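Local coordinates for protein probable endonuclease 4 (Thermotoga maritima, PDB 4HNO) that probably acts in DNA base excision repair by cleaving phosphodiester bonds at apurinic or apyrimidinic sites, using a cluster of bound metal ions, at residues C71-L76 with K95-I100; R40-K45 with W87-E92; N110-S115 with T182-D187. All blocks are in the same frame, centred on the assembly; numbering follows the deposited sequence.

Contact 1: residues C71-L76 with K95-I100; sequences CHSGYL and KKEVEI. With ZN (zinc ion), chain B.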
loop_
_atom_site.group_PDB
_atom_site.type_symbol
_atom_site.label_atom_id
_atom_site.label_comp_id
_atom_site.label_asym_id
_atom_site.label_seq_id
_atom_site.Cartn_x
_atom_site.Cartn_y
_atom_site.Cartn_z
ATOM N N CYS A 71 7.676 -0.585 1.532
ATOM C CA CYS A 71 7.980 0.373 0.494
ATOM C C CYS A 71 6.802 0.480 -0.464
ATOM O O CYS A 71 6.114 -0.505 -0.722
ATOM C CB CYS A 71 9.225 0.015 -0.312
ATOM S SG CYS A 71 10.798 0.477 0.440
ATOM N N HIS A 72 6.574 1.673 -0.984
ATOM C CA HIS A 72 5.649 1.911 -2.097
ATOM C C HIS A 72 6.483 2.180 -3.340
ATOM O O HIS A 72 7.400 2.975 -3.319
ATOM C CB HIS A 72 4.748 3.117 -1.824
ATOM C CG HIS A 72 3.511 3.180 -2.676
ATOM N ND1 HIS A 72 3.525 3.263 -4.048
ATOM C CD2 HIS A 72 2.204 3.184 -2.319
ATOM C CE1 HIS A 72 2.271 3.304 -4.495
ATOM N NE2 HIS A 72 1.443 3.263 -3.464
ATOM N N SER A 73 6.154 1.491 -4.424
ATOM C CA SER A 73 6.827 1.589 -5.696
ATOM C C SER A 73 6.565 2.947 -6.299
ATOM O O SER A 73 5.565 3.603 -6.000
ATOM C CB SER A 73 6.298 0.454 -6.576
ATOM O OG SER A 73 6.796 0.437 -7.877
ATOM N N GLY A 74 7.467 3.376 -7.162
ATOM C CA GLY A 74 7.381 4.682 -7.772
ATOM C C GLY A 74 6.254 4.838 -8.760
ATOM O O GLY A 74 5.830 3.898 -9.441
ATOM N N TYR A 75 5.876 6.112 -8.872
ATOM C CA TYR A 75 4.760 6.608 -9.671
ATOM C C TYR A 75 4.822 6.325 -11.182
ATOM O O TYR A 75 3.798 6.315 -11.859
ATOM C CB TYR A 75 4.564 8.118 -9.374
ATOM C CG TYR A 75 5.546 9.143 -9.946
ATOM C CD1 TYR A 75 5.104 10.092 -10.861
ATOM C CD2 TYR A 75 6.882 9.226 -9.524
ATOM C CE1 TYR A 75 5.950 11.063 -11.374
ATOM C CE2 TYR A 75 7.744 10.204 -10.042
ATOM C CZ TYR A 75 7.268 11.112 -10.966
ATOM O OH TYR A 75 8.104 12.083 -11.476
ATOM N N LEU A 76 6.021 6.075 -11.687
ATOM C CA LEU A 76 6.279 5.869 -13.133
ATOM C C LEU A 76 6.023 4.450 -13.616
ATOM O O LEU A 76 5.733 4.229 -14.782
ATOM C CB LEU A 76 7.758 6.175 -13.463
ATOM C CG LEU A 76 8.358 7.526 -13.130
ATOM C CD1 LEU A 76 9.657 7.673 -13.903
ATOM C CD2 LEU A 76 7.378 8.618 -13.448
ATOM N N LYS A 95 12.640 -4.168 -10.664
ATOM C CA LYS A 95 13.705 -5.033 -10.165
ATOM C C LYS A 95 14.638 -4.252 -9.242
ATOM O O LYS A 95 15.032 -4.743 -8.186
ATOM C CB LYS A 95 14.533 -5.642 -11.297
ATOM C CG LYS A 95 13.885 -6.708 -12.145
ATOM C CD LYS A 95 14.755 -7.100 -13.349
ATOM C CE LYS A 95 14.070 -8.062 -14.266
ATOM N NZ LYS A 95 14.867 -8.258 -15.498
ATOM N N LYS A 96 15.025 -3.047 -9.661
ATOM C CA LYS A 96 15.865 -2.207 -8.817
ATOM C C LYS A 96 15.173 -1.873 -7.488
ATOM O O LYS A 96 15.799 -1.922 -6.443
ATOM C CB LYS A 96 16.267 -0.942 -9.582
ATOM C CG LYS A 96 16.885 0.154 -8.735
ATOM C CD LYS A 96 18.102 -0.203 -7.896
ATOM C CE LYS A 96 19.303 -0.671 -8.679
ATOM N NZ LYS A 96 19.766 0.370 -9.630
ATOM N N GLU A 97 13.874 -1.564 -7.529
ATOM C CA GLU A 97 13.179 -1.294 -6.273
ATOM C C GLU A 97 13.176 -2.512 -5.359
ATOM O O GLU A 97 13.327 -2.357 -4.148
ATOM C CB GLU A 97 11.755 -0.827 -6.558
ATOM C CG GLU A 97 11.686 0.532 -7.204
ATOM C CD GLU A 97 10.221 0.993 -7.406
ATOM O OE1 GLU A 97 9.997 2.198 -7.569
ATOM O OE2 GLU A 97 9.332 0.103 -7.408
ATOM N N VAL A 98 13.005 -3.702 -5.915
ATOM C CA VAL A 98 13.118 -4.913 -5.102
ATOM C C VAL A 98 14.496 -5.002 -4.464
ATOM O O VAL A 98 14.626 -5.336 -3.290
ATOM C CB VAL A 98 12.790 -6.166 -5.940
ATOM C CG1 VAL A 98 13.207 -7.435 -5.202
ATOM C CG2 VAL A 98 11.306 -6.194 -6.283
ATOM N N GLU A 99 15.540 -4.699 -5.234
ATOM C CA GLU A 99 16.873 -4.758 -4.696
ATOM C C GLU A 99 17.136 -3.681 -3.646
ATOM O O GLU A 99 17.887 -3.932 -2.695
ATOM C CB GLU A 99 17.874 -4.782 -5.828
ATOM C CG GLU A 99 17.761 -6.131 -6.629
ATOM C CD GLU A 99 18.016 -7.403 -5.752
ATOM O OE1 GLU A 99 19.074 -7.457 -5.084
ATOM O OE2 GLU A 99 17.181 -8.326 -5.703
ATOM N N ILE A 100 16.533 -2.507 -3.780
ATOM C CA ILE A 100 16.606 -1.508 -2.733
ATOM C C ILE A 100 15.974 -2.050 -1.453
ATOM O O ILE A 100 16.550 -1.945 -0.364
ATOM C CB ILE A 100 15.919 -0.188 -3.168
ATOM C CG1 ILE A 100 16.721 0.500 -4.270
ATOM C CG2 ILE A 100 15.718 0.722 -1.973
ATOM C CD1 ILE A 100 15.972 1.564 -5.039
HETATM ZN ZN ZN B . -0.600 3.330 -3.637
HETATM O O HOH W 1 -1.504 4.569 -2.485
#
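Glu97 reaches out from helix 84-104 to grip Ser73 and Gly74, just beyond the end of strand 69-72, with both oxygens of its carboxylate. Its CB already points at the 71-76 segment, and the chain runs straight on beyond CG (chi2 -177°). The side chain also touches Leu109 and Ile77, while the bonds across the contact are made at its tip. CD comes within 3.5 Å of Ser73 OG and 3.7 Å of Gly74 N, and the two oxygens divide the work. OE2 accepts from Ser73 OG at 2.6 Å through its syn lone pair. OE1 accepts from Gly74 N at 2.8 Å; the N-H...O angle is 159°, so this bond is close to straight, and it too comes on the syn side, but 17° out of the carboxylate plane. His37 NE2 is a further partner of OE1, so this buried carboxylate is well satisfied. The peptide fixed by Glu97 has a second role on its carbonyl side: His72 ND1 donates to Ser73 O at 2.8 Å, in the imidazole plane. His72 NE2 meanwhile binds zinc. Glu97 thus stands behind the first metal shell, within the beta-alpha-beta unit of a TIM barrel that carries its metal site at the C-terminal ends of the strands.

Contact 2: residues R40-K45 with W87-E92; sequences RSWSAK and WQKSVE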
loop_
_atom_site.group_PDB
_atom_site.type_symbol
_atom_site.label_atom_id
_atom_site.label_comp_id
_atom_site.label_asym_id
_atom_site.label_seq_id
_atom_site.Cartn_x
_atom_site.Cartn_y
_atom_site.Cartn_z
ATOM N N ARG A 40 13.408 10.615 -10.625
ATOM C CA ARG A 40 12.419 11.251 -11.481
ATOM C C ARG A 40 12.367 10.602 -12.831
ATOM O O ARG A 40 11.659 11.079 -13.717
ATOM C CB ARG A 40 12.729 12.719 -11.633
ATOM C CG ARG A 40 12.236 13.487 -10.460
ATOM C CD ARG A 40 13.121 14.655 -10.217
ATOM N NE ARG A 40 12.929 15.707 -11.204
ATOM C CZ ARG A 40 13.520 16.893 -11.126
ATOM N NH1 ARG A 40 14.356 17.148 -10.126
ATOM N NH2 ARG A 40 13.273 17.833 -12.033
ATOM N N SER A 41 13.138 9.550 -13.017
ATOM C CA SER A 41 13.111 8.842 -14.290
ATOM C C SER A 41 13.358 7.358 -14.005
ATOM O O SER A 41 13.013 6.850 -12.930
ATOM C CB SER A 41 14.092 9.465 -15.320
ATOM O OG SER A 41 14.017 8.871 -16.629
ATOM N N TRP A 42 13.920 6.680 -14.986
ATOM C CA TRP A 42 13.870 5.245 -15.018
ATOM C C TRP A 42 15.032 4.548 -14.315
ATOM O O TRP A 42 15.066 3.326 -14.295
ATOM C CB TRP A 42 13.777 4.812 -16.466
ATOM C CG TRP A 42 12.485 5.183 -17.110
ATOM C CD1 TRP A 42 12.293 6.063 -18.130
ATOM C CD2 TRP A 42 11.203 4.661 -16.774
ATOM N NE1 TRP A 42 10.975 6.103 -18.459
ATOM C CE2 TRP A 42 10.283 5.247 -17.645
ATOM C CE3 TRP A 42 10.750 3.728 -15.834
ATOM C CZ2 TRP A 42 8.923 4.953 -17.598
ATOM C CZ3 TRP A 42 9.411 3.437 -15.792
ATOM C CH2 TRP A 42 8.510 4.040 -16.676
ATOM N N SER A 43 15.933 5.302 -13.706
ATOM C CA SER A 43 17.028 4.721 -12.944
ATOM C C SER A 43 16.971 5.215 -11.508
ATOM O O SER A 43 16.560 6.344 -11.242
ATOM C CB SER A 43 18.374 5.047 -13.573
ATOM O OG SER A 43 18.586 6.436 -13.599
ATOM N N ALA A 44 17.350 4.352 -10.584
ATOM C CA ALA A 44 17.386 4.713 -9.181
ATOM C C ALA A 44 18.652 4.137 -8.551
ATOM O O ALA A 44 19.035 2.993 -8.794
ATOM C CB ALA A 44 16.170 4.176 -8.432
ATOM N N LYS A 45 19.266 4.926 -7.696
ATOM C CA LYS A 45 20.394 4.459 -6.910
ATOM C C LYS A 45 19.943 3.546 -5.782
ATOM O O LYS A 45 18.816 3.616 -5.268
ATOM C CB LYS A 45 21.145 5.636 -6.301
ATOM C CG LYS A 45 21.850 6.499 -7.325
ATOM C CD LYS A 45 22.663 7.599 -6.663
ATOM C CE LYS A 45 22.789 8.806 -7.576
ATOM N NZ LYS A 45 23.796 9.786 -7.094
ATOM N N TRP A 87 6.910 -0.432 -20.653
ATOM C CA TRP A 87 6.838 -1.723 -19.990
ATOM C C TRP A 87 8.236 -2.230 -19.596
ATOM O O TRP A 87 8.464 -2.632 -18.459
ATOM C CB TRP A 87 6.097 -2.714 -20.893
ATOM C CG TRP A 87 5.853 -4.023 -20.227
ATOM C CD1 TRP A 87 4.794 -4.348 -19.456
ATOM C CD2 TRP A 87 6.709 -5.158 -20.228
ATOM N NE1 TRP A 87 4.934 -5.617 -18.976
ATOM C CE2 TRP A 87 6.104 -6.141 -19.436
ATOM C CE3 TRP A 87 7.941 -5.443 -20.835
ATOM C CZ2 TRP A 87 6.662 -7.398 -19.247
ATOM C CZ3 TRP A 87 8.507 -6.680 -20.630
ATOM C CH2 TRP A 87 7.864 -7.651 -19.842
ATOM N N GLN A 88 9.162 -2.217 -20.545
ATOM C CA GLN A 88 10.511 -2.707 -20.252
ATOM C C GLN A 88 11.199 -1.892 -19.171
ATOM O O GLN A 88 11.828 -2.448 -18.270
ATOM C CB GLN A 88 11.389 -2.697 -21.494
ATOM C CG GLN A 88 11.052 -3.758 -22.527
ATOM C CD GLN A 88 12.219 -3.919 -23.477
ATOM O OE1 GLN A 88 13.348 -4.130 -23.046
ATOM N NE2 GLN A 88 11.976 -3.805 -24.767
ATOM N N LYS A 89 11.117 -0.572 -19.282
ATOM C CA LYS A 89 11.764 0.263 -18.299
ATOM C C LYS A 89 11.132 0.090 -16.919
ATOM O O LYS A 89 11.813 0.163 -15.893
ATOM C CB LYS A 89 11.733 1.718 -18.756
ATOM C CG LYS A 89 12.591 1.969 -20.001
ATOM C CD LYS A 89 12.390 3.387 -20.516
ATOM C CE LYS A 89 12.978 3.682 -21.907
ATOM N NZ LYS A 89 14.337 3.216 -22.141
ATOM N N SER A 90 9.824 -0.136 -16.898
ATOM C CA SER A 90 9.099 -0.406 -15.662
ATOM C C SER A 90 9.572 -1.699 -15.016
ATOM O O SER A 90 9.782 -1.744 -13.798
ATOM C CB SER A 90 7.601 -0.483 -15.948
ATOM O OG SER A 90 7.063 0.783 -16.275
ATOM N N VAL A 91 9.736 -2.751 -15.804
ATOM C CA VAL A 91 10.238 -4.004 -15.267
ATOM C C VAL A 91 11.621 -3.801 -14.649
ATOM O O VAL A 91 11.899 -4.269 -13.540
ATOM C CB VAL A 91 10.269 -5.084 -16.362
ATOM C CG1 VAL A 91 11.108 -6.287 -15.950
ATOM C CG2 VAL A 91 8.861 -5.499 -16.735
ATOM N N GLU A 92 12.503 -3.099 -15.355
ATOM C CA GLU A 92 13.852 -2.939 -14.841
ATOM C C GLU A 92 13.886 -2.072 -13.595
ATOM O O GLU A 92 14.649 -2.343 -12.672
ATOM C CB GLU A 92 14.799 -2.418 -15.917
ATOM C CG GLU A 92 15.002 -3.411 -17.057
ATOM C CD GLU A 92 15.507 -4.770 -16.602
ATOM O OE1 GLU A 92 16.446 -4.812 -15.777
ATOM O OE2 GLU A 92 14.925 -5.801 -17.034
HETATM O O HOH W 2 14.491 1.192 -16.000
#
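Trp42 lays one face of its indole on the aliphatic part of Lys89, and these two residues supply most of the 183 Å² buried here; Ser90 adds most of the rest. The side chains of Trp42 and Lys89 run at about a right angle to one another, so the lysine crosses the five-membered ring and the fused bond. Its CB sits 3.5 Å above the indole plane, displaced toward the rim, with Trp42 CD2 as its nearest atom. Farther along, Lys89 CD lies 3.7 Å from the centroid of the five-membered ring and only 14° off the ring normal, which meets the geometry of a CH-pi contact. The chain is extended as far as CE and bends at chi4 (-46°), and its amino end leads away from the loop. At the other end of the indole, Ser90 OG approaches Trp42 CZ3 obliquely at 3.6 Å. This is no more than close packing, and the hydroxyl's hydrogen bonds go to Ile86 O and Asn78 N. Leu76, Ile86 and Leu93 also touch the Trp42 side chain. A polar link runs beside the ring: water 2 donates both to Trp42 O, at 2.8 Å, and to Lys89 O, at 2.9 Å, tying the loop backbone to the helix backbone. The contact thus fastens the loop that follows strand 31-34 onto helix 84-104, about 20 Å from the centre of the chain, near the end of the barrel where the strands finish. Chemically it is a mixed junction, in which the indole covers lysine methylenes, the ammonium group is kept off the ring face, and a single water joins two carbonyl oxygens that could not bond to each other directly.

Contact 3: residues N110-S115 with T182-D187; sequences NIHPGS and TCHGFD. With ZN (zinc ion), chain B; MN (manganese (II) ion), chain C.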
loop_
_atom_site.group_PDB
_atom_site.type_symbol
_atom_site.label_atom_id
_atom_site.label_comp_id
_atom_site.label_asym_id
_atom_site.label_seq_id
_atom_site.Cartn_x
_atom_site.Cartn_y
_atom_site.Cartn_z
ATOM N N ASN A 110 4.954 -2.379 -2.393
ATOM C CA ASN A 110 3.564 -2.174 -2.783
ATOM C C ASN A 110 3.480 -1.445 -4.110
ATOM O O ASN A 110 4.044 -0.354 -4.248
ATOM C CB ASN A 110 2.896 -1.352 -1.683
ATOM C CG ASN A 110 1.459 -1.015 -1.996
ATOM O OD1 ASN A 110 0.551 -1.736 -1.615
ATOM N ND2 ASN A 110 1.256 0.071 -2.692
ATOM N N ILE A 111 2.731 -2.012 -5.055
ATOM C CA ILE A 111 2.556 -1.421 -6.369
ATOM C C ILE A 111 1.074 -1.256 -6.698
ATOM O O ILE A 111 0.232 -2.025 -6.287
ATOM C CB ILE A 111 3.240 -2.287 -7.482
ATOM C CG1 ILE A 111 2.474 -3.587 -7.781
ATOM C CG2 ILE A 111 4.682 -2.605 -7.158
ATOM C CD1 ILE A 111 2.893 -4.262 -9.093
ATOM N N HIS A 112 0.790 -0.263 -7.516
ATOM C CA HIS A 112 -0.475 -0.205 -8.241
ATOM C C HIS A 112 -0.302 -1.090 -9.486
ATOM O O HIS A 112 0.705 -0.982 -10.180
ATOM C CB HIS A 112 -0.790 1.215 -8.670
ATOM C CG HIS A 112 -0.964 2.154 -7.523
ATOM N ND1 HIS A 112 -1.483 3.412 -7.654
ATOM C CD2 HIS A 112 -0.745 1.988 -6.203
ATOM C CE1 HIS A 112 -1.516 3.999 -6.468
ATOM N NE2 HIS A 112 -1.024 3.173 -5.570
ATOM N N PRO A 113 -1.244 -1.960 -9.778
ATOM C CA PRO A 113 -1.054 -2.898 -10.889
ATOM C C PRO A 113 -0.665 -2.264 -12.211
ATOM O O PRO A 113 0.218 -2.792 -12.898
ATOM C CB PRO A 113 -2.409 -3.609 -10.962
ATOM C CG PRO A 113 -2.882 -3.607 -9.528
ATOM C CD PRO A 113 -2.482 -2.252 -9.016
ATOM N N GLY A 114 -1.322 -1.182 -12.578
ATOM C CA GLY A 114 -1.019 -0.505 -13.814
ATOM C C GLY A 114 -2.273 -0.017 -14.519
ATOM O O GLY A 114 -3.403 -0.244 -14.082
ATOM N N SER A 115 -2.039 0.672 -15.632
ATOM C CA SER A 115 -3.110 1.132 -16.507
ATOM C C SER A 115 -2.841 0.657 -17.928
ATOM O O SER A 115 -1.742 0.844 -18.451
ATOM C CB SER A 115 -3.215 2.632 -16.518
ATOM O OG SER A 115 -4.071 3.020 -17.602
ATOM N N THR A 182 -8.444 2.159 1.618
ATOM C CA THR A 182 -9.835 2.459 1.923
ATOM C C THR A 182 -10.429 3.544 1.030
ATOM O O THR A 182 -11.633 3.515 0.778
ATOM C CB THR A 182 -10.003 2.838 3.403
ATOM O OG1 THR A 182 -9.220 3.970 3.737
ATOM C CG2 THR A 182 -9.611 1.707 4.318
ATOM N N CYS A 183 -9.636 4.519 0.609
ATOM C CA CYS A 183 -10.155 5.568 -0.276
ATOM C C CYS A 183 -10.383 5.008 -1.667
ATOM O O CYS A 183 -11.448 5.188 -2.266
ATOM C CB CYS A 183 -9.227 6.775 -0.300
ATOM S SG CYS A 183 -9.817 8.116 -1.359
ATOM N N HIS A 184 -9.377 4.317 -2.203
ATOM C CA HIS A 184 -9.544 3.716 -3.511
ATOM C C HIS A 184 -10.746 2.769 -3.522
ATOM O O HIS A 184 -11.528 2.731 -4.479
ATOM C CB HIS A 184 -8.298 2.972 -3.942
ATOM C CG HIS A 184 -7.086 3.850 -4.038
ATOM N ND1 HIS A 184 -5.812 3.340 -4.132
ATOM C CD2 HIS A 184 -6.930 5.197 -4.013
ATOM C CE1 HIS A 184 -4.936 4.334 -4.184
ATOM N NE2 HIS A 184 -5.584 5.476 -4.103
ATOM N N GLY A 185 -10.885 1.998 -2.444
ATOM C CA GLY A 185 -11.990 1.073 -2.350
ATOM C C GLY A 185 -13.331 1.795 -2.270
ATOM O O GLY A 185 -14.301 1.412 -2.926
ATOM N N PHE A 186 -13.401 2.830 -1.442
ATOM C CA PHE A 186 -14.641 3.603 -1.300
ATOM C C PHE A 186 -15.047 4.222 -2.641
ATOM O O PHE A 186 -16.220 4.189 -3.034
ATOM C CB PHE A 186 -14.442 4.677 -0.239
ATOM C CG PHE A 186 -15.707 5.244 0.338
ATOM C CD1 PHE A 186 -16.576 4.462 1.081
ATOM C CD2 PHE A 186 -16.010 6.584 0.174
ATOM C CE1 PHE A 186 -17.688 5.011 1.669
ATOM C CE2 PHE A 186 -17.131 7.120 0.767
ATOM C CZ PHE A 186 -17.962 6.326 1.502
ATOM N N ASP A 187 -14.059 4.743 -3.364
ATOM C CA ASP A 187 -14.271 5.258 -4.711
ATOM C C ASP A 187 -14.912 4.240 -5.625
ATOM O O ASP A 187 -15.639 4.611 -6.550
ATOM C CB ASP A 187 -12.916 5.580 -5.370
ATOM C CG ASP A 187 -12.392 6.975 -5.164
ATOM O OD1 ASP A 187 -13.148 7.923 -4.868
ATOM O OD2 ASP A 187 -11.159 7.118 -5.393
HETATM ZN ZN ZN B . -0.600 3.330 -3.637
HETATM MN MN MN C . -4.829 7.404 -4.096
HETATM O O HOH W 1 -1.504 4.569 -2.485
#
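The imidazoles of His112 and His184 meet in an offset edge-to-face pair, with the edge of His184 turned toward the face of His112. Their planes stand at 85° and their centroids are 5.8 Å apart. The nearest atoms are the two CE1 carbons, His112 CE1 and His184 CE1, at 4.1 Å, where each ring is approached obliquely. At the edge of His112, in the ring plane, lies water 1, which shares the zinc with it: His112 NE2 binds the metal at 2.0 Å and water 1 is 1.9 Å from it. His72 and Glu147 complete that site. His184 NE2 binds manganese at 2.1 Å, at a site shared with Asp231 and His233 where zinc is also seen. On the far side of the same ring, His184 ND1 is hydrogen-bonded to Asn148 O, so metal and carbonyl together fix the rotation of the imidazole. Both histidines have CG anti to the carbonyl carbon (chi1 -62° for His112 and -60° for His184), and they reach across 11.0 Å between their CA atoms, His112 from the break in strand 108-115 and His184 from helix 182-187. Asn110 belongs to the second shell: its ND2 donates to Glu147 OE2, the atom that binds the zinc. The burial is small, 49 Å², and is confined to these two rings, so the contact is a meeting of two metal sites more than an interface of segments. The zinc and manganese lie 5.9 Å apart. Metal binding at NE2 would be expected to polarise each CE1-H, and the rings adjoin nearly at right angles while their NE2 atoms bind separate ions.

How the contacts relate
From the N terminus, the loop residues 40-45 come first and find their partner in 87-92, on helix 84-104; the loop this contact 2 closes contains strand 69-72. Residues 71-76 lie inside that loop but pair with 95-100, beyond its end, so contacts 1 and 2 cross on one helix. Contact 1 closes the short 18-residue connection within the beta-alpha-beta unit of strand 69-72, helix 84-104 and strand 108-115. The two also touch, Lys96 NZ lying 2.8 Å from Ala44 O. Contact 3 opens afterwards, in series, from strand 108-115 to helix 182-187. Strands 69-72 and 108-115 are parallel neighbours, and contacts 1 and 3 share the zinc and water 1, whereas contact 2 remains peripheral.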